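Local atomic coordinates of putative fimbriae assembly chaperone (Salmonella typhimurium, PDB entry 2CO7), a protein that probably acts as the periplasmic chaperone SafB, holding and folding fimbrial subunits until they are assembled into the surface fibre. Residues L155-P160 with T178-V183; G144-V149 with F163-A168. All blocks are in the same frame, centred on the assembly; numbering follows the deposited sequence.

Both interactions lie in the C-terminal immunoglobulin-like domain of the chaperone, with centres about 6 Å apart. Along the chain their segments interleave: 144-149, 155-160, 163-168, 178-183. Strands 147-151 and 154-159 are antiparallel neighbours in a three-stranded sheet; interaction 1 sets strand 154-159, and interaction 2 the residue leading into strand 147-151, against a segment across the domain core. Interaction 1 faces the loop before strand 187-191, interaction 2 the run into strand 167-168. The E158 OE1 to R147 NE salt bridge, at 2.6 Å, ties the two together on the sheet's outer face. Together they fill adjoining parts of one hydrophobic core.

Interaction 1 of 2, residues L155-P160 with T178-V183; sequences LKVENP and TGLEYV. With SO4 (sulfate ion), chain D.
V157 and N159 lean from strand 154-159 onto L180 and V183, and the contact between them is mainly apolar. CG1 of V157 does most of the work: it lies 3.8 Å from L180 CD2 and the same distance from V183 CG2, so one methyl is flanked by two side chains of the loop. It gets there by standing between its own backbone N and carbonyl carbon (chi1 59°), while CG2 takes the place anti to the N. Further along strand 154-159, at N159, the partner is the other branch of V183, CG1, which rests 3.7 Å from N159 CB. V183 is thus split between the two strand residues, one methyl for each.

The polar part belongs to N159. Its carboxamide swings away from the backbone N (chi1 176°), bringing ND2 to 3.5 Å from V183 O. Its hydrogen bonds run to residues just beyond the segments: ND2 gives hydrogen bonds to F163 O and P184 O, while OD1 pairs with T161. These fix the rotation of a buried amide and satisfy both its ends.

On the far side of the loop a sulfate, probably from the crystallisation liquor, accepts a 3.0 Å hydrogen bond at O3 from Y182 N, with an N-H...O angle of 148°. K127 of the same chain and the chain of another protein hold the same ion.

In the immunoglobulin-like C-terminal domain, strand 154-159 runs between strands 147-151 and 187-191, while L180 and V183 also touch L167 of strand 167-168.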
loop_
_atom_site.group_PDB
_atom_site.type_symbol
_atom_site.label_atom_id
_atom_site.label_comp_id
_atom_site.label_asym_id
_atom_site.label_seq_id
_atom_site.Cartn_x
_atom_site.Cartn_y
_atom_site.Cartn_z
ATOM N N LEU B 155 20.106 14.145 -2.157
ATOM C CA LEU B 155 20.681 13.116 -1.332
ATOM C C LEU B 155 20.572 11.871 -2.172
ATOM O O LEU B 155 19.479 11.493 -2.563
ATOM C CB LEU B 155 19.851 12.931 -0.062
ATOM C CG LEU B 155 20.450 12.478 1.290
ATOM C CD1 LEU B 155 19.543 11.439 1.929
ATOM C CD2 LEU B 155 21.912 12.019 1.259
ATOM N N LYS B 156 21.697 11.220 -2.435
ATOM C CA LYS B 156 21.675 9.992 -3.213
ATOM C C LYS B 156 22.220 8.886 -2.347
ATOM O O LYS B 156 23.237 9.059 -1.668
ATOM C CB LYS B 156 22.505 10.157 -4.496
ATOM C CG LYS B 156 22.568 8.925 -5.425
ATOM C CD LYS B 156 23.505 9.251 -6.607
ATOM C CE LYS B 156 23.511 8.166 -7.677
ATOM N NZ LYS B 156 24.436 8.560 -8.816
ATOM N N VAL B 157 21.530 7.758 -2.390
ATOM C CA VAL B 157 21.948 6.531 -1.726
ATOM C C VAL B 157 22.246 5.505 -2.808
ATOM O O VAL B 157 21.453 5.333 -3.750
ATOM C CB VAL B 157 20.859 6.010 -0.735
ATOM C CG1 VAL B 157 19.559 5.748 -1.454
ATOM C CG2 VAL B 157 21.343 4.750 -0.006
ATOM N N GLU B 158 23.394 4.852 -2.669
ATOM C CA GLU B 158 23.880 3.894 -3.635
ATOM C C GLU B 158 23.947 2.542 -2.953
ATOM O O GLU B 158 24.590 2.393 -1.920
ATOM C CB GLU B 158 25.260 4.307 -4.174
ATOM C CG GLU B 158 25.216 5.764 -4.643
ATOM C CD GLU B 158 26.526 6.310 -5.129
ATOM O OE1 GLU B 158 27.585 5.757 -4.780
ATOM O OE2 GLU B 158 26.469 7.309 -5.862
ATOM N N ASN B 159 23.284 1.565 -3.553
ATOM C CA ASN B 159 23.232 0.203 -2.978
ATOM C C ASN B 159 24.036 -0.786 -3.835
ATOM O O ASN B 159 23.550 -1.266 -4.847
ATOM C CB ASN B 159 21.744 -0.233 -2.845
ATOM C CG ASN B 159 21.593 -1.680 -2.349
ATOM O OD1 ASN B 159 22.496 -2.249 -1.735
ATOM N ND2 ASN B 159 20.475 -2.263 -2.636
ATOM N N PRO B 160 25.268 -1.130 -3.410
ATOM C CA PRO B 160 26.099 -2.026 -4.234
ATOM C C PRO B 160 25.860 -3.521 -3.890
ATOM O O PRO B 160 26.637 -4.385 -4.292
ATOM C CB PRO B 160 27.515 -1.621 -3.818
ATOM C CG PRO B 160 27.334 -1.391 -2.285
ATOM C CD PRO B 160 25.954 -0.714 -2.173
ATOM N N THR B 178 11.949 11.919 4.798
ATOM C CA THR B 178 10.820 11.082 4.429
ATOM C C THR B 178 10.793 11.031 2.905
ATOM O O THR B 178 11.174 12.000 2.242
ATOM C CB THR B 178 9.479 11.627 4.992
ATOM O OG1 THR B 178 9.122 12.835 4.315
ATOM C CG2 THR B 178 9.589 11.912 6.488
ATOM N N GLY B 179 10.379 9.904 2.340
ATOM C CA GLY B 179 10.240 9.843 0.882
ATOM C C GLY B 179 11.391 9.239 0.096
ATOM O O GLY B 179 11.399 9.305 -1.126
ATOM N N LEU B 180 12.379 8.666 0.772
ATOM C CA LEU B 180 13.317 7.792 0.075
ATOM C C LEU B 180 12.549 6.490 -0.186
ATOM O O LEU B 180 12.073 5.872 0.746
ATOM C CB LEU B 180 14.557 7.498 0.925
ATOM C CG LEU B 180 15.892 7.115 0.256
ATOM C CD1 LEU B 180 17.013 6.918 1.286
ATOM C CD2 LEU B 180 15.819 5.924 -0.670
ATOM N N GLU B 181 12.418 6.088 -1.445
ATOM C CA GLU B 181 11.784 4.805 -1.779
ATOM C C GLU B 181 12.743 3.653 -1.443
ATOM O O GLU B 181 13.949 3.881 -1.250
ATOM C CB GLU B 181 11.424 4.772 -3.263
ATOM C CG GLU B 181 10.299 5.734 -3.675
ATOM C CD GLU B 181 10.240 5.991 -5.186
ATOM O OE1 GLU B 181 11.229 5.692 -5.905
ATOM O OE2 GLU B 181 9.207 6.529 -5.649
ATOM N N TYR B 182 12.239 2.422 -1.369
ATOM C CA TYR B 182 13.129 1.267 -1.207
ATOM C C TYR B 182 14.155 1.274 -2.342
ATOM O O TYR B 182 13.851 1.740 -3.428
ATOM C CB TYR B 182 12.358 -0.040 -1.181
ATOM C CG TYR B 182 11.637 -0.431 -2.446
ATOM C CD1 TYR B 182 10.249 -0.206 -2.587
ATOM C CD2 TYR B 182 12.322 -1.095 -3.475
ATOM C CE1 TYR B 182 9.578 -0.610 -3.744
ATOM C CE2 TYR B 182 11.669 -1.507 -4.642
ATOM C CZ TYR B 182 10.309 -1.288 -4.764
ATOM O OH TYR B 182 9.743 -1.748 -5.936
ATOM N N VAL B 183 15.372 0.867 -2.035
ATOM C CA VAL B 183 16.471 0.865 -2.991
ATOM C C VAL B 183 16.702 -0.566 -3.504
ATOM O O VAL B 183 17.091 -1.443 -2.737
ATOM C CB VAL B 183 17.781 1.394 -2.365
ATOM C CG1 VAL B 183 18.739 1.757 -3.456
ATOM C CG2 VAL B 183 17.492 2.617 -1.469
HETATM S S SO4 D . 8.926 2.047 0.423
HETATM O O1 SO4 D . 8.026 2.939 1.176
HETATM O O2 SO4 D . 8.213 0.832 0.050
HETATM O O3 SO4 D . 9.342 2.820 -0.745
HETATM O O4 SO4 D . 10.166 1.775 1.171
#

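Interaction 2 of 2, residues G144-V149 with F163-A168; sequences GNLRWV and FYMNLA
L146 reaches across the core of the immunoglobulin-like C-terminal domain to meet M165 and L167. It stands just before strand 147-151, and its partners lie on the run that includes strand 167-168. From CB, which points at the opposite segment, its chain passes to CG, set anti to the carbonyl carbon (chi1 -63°), and there forks. CD2 comes 4.0 Å from CG of M165, the two side chains sliding past each other in opposite directions. CD1 goes to L167, whose side chain comes the other way to meet it tip to tip. The fork of one leucine thus straddles two residues of the facing segment.

M165 bends at chi2 (-72°), so its sulfur turns aside after CG has made the contact; M165 also packs on P139 and V142 of helix 139-142. L167 and M165 both touch V205 of strand 201-205 as well, and L146 lies on W203 of that strand, so the contact is walled in by a second sheet. W148 adds its indole beside them, its ring meeting those of W203 and Y218 at inclined angles. No hydrogen bond crosses between the two segments; the contact is wholly apolar and buried, and its closest approach is the 3.9 Å between L146 CD1 and L167 CD1.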
loop_
_atom_site.group_PDB
_atom_site.type_symbol
_atom_site.label_atom_id
_atom_site.label_comp_id
_atom_site.label_asym_id
_atom_site.label_seq_id
_atom_site.Cartn_x
_atom_site.Cartn_y
_atom_site.Cartn_z
ATOM N N GLY B 144 25.573 -1.483 5.983
ATOM C CA GLY B 144 26.663 -0.525 6.182
ATOM C C GLY B 144 27.475 -0.288 4.913
ATOM O O GLY B 144 28.413 0.523 4.912
ATOM N N ASN B 145 27.137 -0.991 3.827
ATOM C CA ASN B 145 27.832 -0.764 2.559
ATOM C C ASN B 145 27.156 0.199 1.622
ATOM O O ASN B 145 27.665 0.447 0.533
ATOM C CB ASN B 145 28.141 -2.070 1.871
ATOM C CG ASN B 145 29.179 -2.852 2.618
ATOM O OD1 ASN B 145 29.892 -2.308 3.478
ATOM N ND2 ASN B 145 29.280 -4.121 2.310
ATOM N N LEU B 146 26.039 0.767 2.077
ATOM C CA LEU B 146 25.350 1.817 1.336
ATOM C C LEU B 146 26.275 3.010 1.247
ATOM O O LEU B 146 26.970 3.300 2.206
ATOM C CB LEU B 146 24.043 2.213 2.027
ATOM C CG LEU B 146 23.006 1.087 2.105
ATOM C CD1 LEU B 146 21.632 1.629 2.454
ATOM C CD2 LEU B 146 22.943 0.324 0.795
ATOM N N ARG B 147 26.318 3.657 0.086
ATOM C CA ARG B 147 27.163 4.848 -0.118
ATOM C C ARG B 147 26.238 6.045 -0.317
ATOM O O ARG B 147 25.274 5.954 -1.065
ATOM C CB ARG B 147 28.075 4.653 -1.337
ATOM C CG ARG B 147 29.071 5.793 -1.511
ATOM C CD ARG B 147 30.235 5.452 -2.418
ATOM N NE ARG B 147 29.978 5.991 -3.744
ATOM C CZ ARG B 147 30.589 7.031 -4.299
ATOM N NH1 ARG B 147 31.575 7.685 -3.684
ATOM N NH2 ARG B 147 30.221 7.398 -5.517
ATOM N N TRP B 148 26.531 7.158 0.345
ATOM C CA TRP B 148 25.691 8.342 0.292
ATOM C C TRP B 148 26.475 9.487 -0.299
ATOM O O TRP B 148 27.687 9.656 -0.047
ATOM C CB TRP B 148 25.135 8.695 1.692
ATOM C CG TRP B 148 24.323 7.567 2.354
ATOM C CD1 TRP B 148 24.819 6.446 2.974
ATOM C CD2 TRP B 148 22.890 7.479 2.461
ATOM N NE1 TRP B 148 23.785 5.670 3.450
ATOM C CE2 TRP B 148 22.592 6.280 3.151
ATOM C CE3 TRP B 148 21.828 8.307 2.047
ATOM C CZ2 TRP B 148 21.277 5.889 3.450
ATOM C CZ3 TRP B 148 20.524 7.916 2.341
ATOM C CH2 TRP B 148 20.260 6.706 3.018
ATOM N N VAL B 149 25.799 10.275 -1.121
ATOM C CA VAL B 149 26.414 11.428 -1.744
ATOM C C VAL B 149 25.409 12.554 -1.558
ATOM O O VAL B 149 24.216 12.361 -1.786
ATOM C CB VAL B 149 26.703 11.168 -3.246
ATOM C CG1 VAL B 149 27.442 12.341 -3.873
ATOM C CG2 VAL B 149 27.506 9.893 -3.424
ATOM N N PHE B 163 20.660 -6.966 -2.445
ATOM C CA PHE B 163 19.408 -6.947 -1.686
ATOM C C PHE B 163 18.560 -5.742 -1.977
ATOM O O PHE B 163 19.101 -4.666 -2.191
ATOM C CB PHE B 163 19.681 -6.939 -0.174
ATOM C CG PHE B 163 20.382 -8.175 0.324
ATOM C CD1 PHE B 163 21.780 -8.185 0.447
ATOM C CD2 PHE B 163 19.684 -9.337 0.590
ATOM C CE1 PHE B 163 22.447 -9.320 0.884
ATOM C CE2 PHE B 163 20.342 -10.485 1.048
ATOM C CZ PHE B 163 21.735 -10.475 1.185
ATOM N N TYR B 164 17.229 -5.893 -1.902
ATOM C CA TYR B 164 16.407 -4.713 -1.681
ATOM C C TYR B 164 16.688 -4.146 -0.308
ATOM O O TYR B 164 16.686 -4.882 0.679
ATOM C CB TYR B 164 14.896 -5.001 -1.796
ATOM C CG TYR B 164 14.535 -5.334 -3.211
ATOM C CD1 TYR B 164 14.035 -4.363 -4.067
ATOM C CD2 TYR B 164 14.761 -6.620 -3.714
ATOM C CE1 TYR B 164 13.734 -4.667 -5.394
ATOM C CE2 TYR B 164 14.444 -6.940 -5.055
ATOM C CZ TYR B 164 13.956 -5.961 -5.875
ATOM O OH TYR B 164 13.628 -6.254 -7.176
ATOM N N MET B 165 16.842 -2.824 -0.254
ATOM C CA MET B 165 17.187 -2.127 0.990
ATOM C C MET B 165 15.977 -1.280 1.380
ATOM O O MET B 165 15.676 -0.257 0.763
ATOM C CB MET B 165 18.445 -1.257 0.774
ATOM C CG MET B 165 19.739 -2.056 0.728
ATOM S SD MET B 165 20.169 -2.676 2.398
ATOM C CE MET B 165 21.570 -3.756 2.037
ATOM N N ASN B 166 15.254 -1.752 2.376
ATOM C CA ASN B 166 14.015 -1.131 2.749
ATOM C C ASN B 166 14.356 -0.244 3.921
ATOM O O ASN B 166 14.422 -0.708 5.049
ATOM C CB ASN B 166 13.000 -2.230 3.083
ATOM C CG ASN B 166 12.682 -3.070 1.865
ATOM O OD1 ASN B 166 12.120 -2.564 0.874
ATOM N ND2 ASN B 166 13.085 -4.342 1.893
ATOM N N LEU B 167 14.596 1.033 3.636
ATOM C CA LEU B 167 15.127 1.936 4.648
ATOM C C LEU B 167 14.033 2.518 5.543
ATOM O O LEU B 167 12.941 2.834 5.092
ATOM C CB LEU B 167 15.959 3.061 4.018
ATOM C CG LEU B 167 17.396 2.766 3.520
ATOM C CD1 LEU B 167 17.894 1.312 3.628
ATOM C CD2 LEU B 167 17.475 3.275 2.097
ATOM N N ALA B 168 14.328 2.593 6.839
ATOM C CA ALA B 168 13.449 3.272 7.784
ATOM C C ALA B 168 14.266 4.228 8.655
ATOM O O ALA B 168 15.499 4.090 8.764
ATOM C CB ALA B 168 12.712 2.256 8.632
#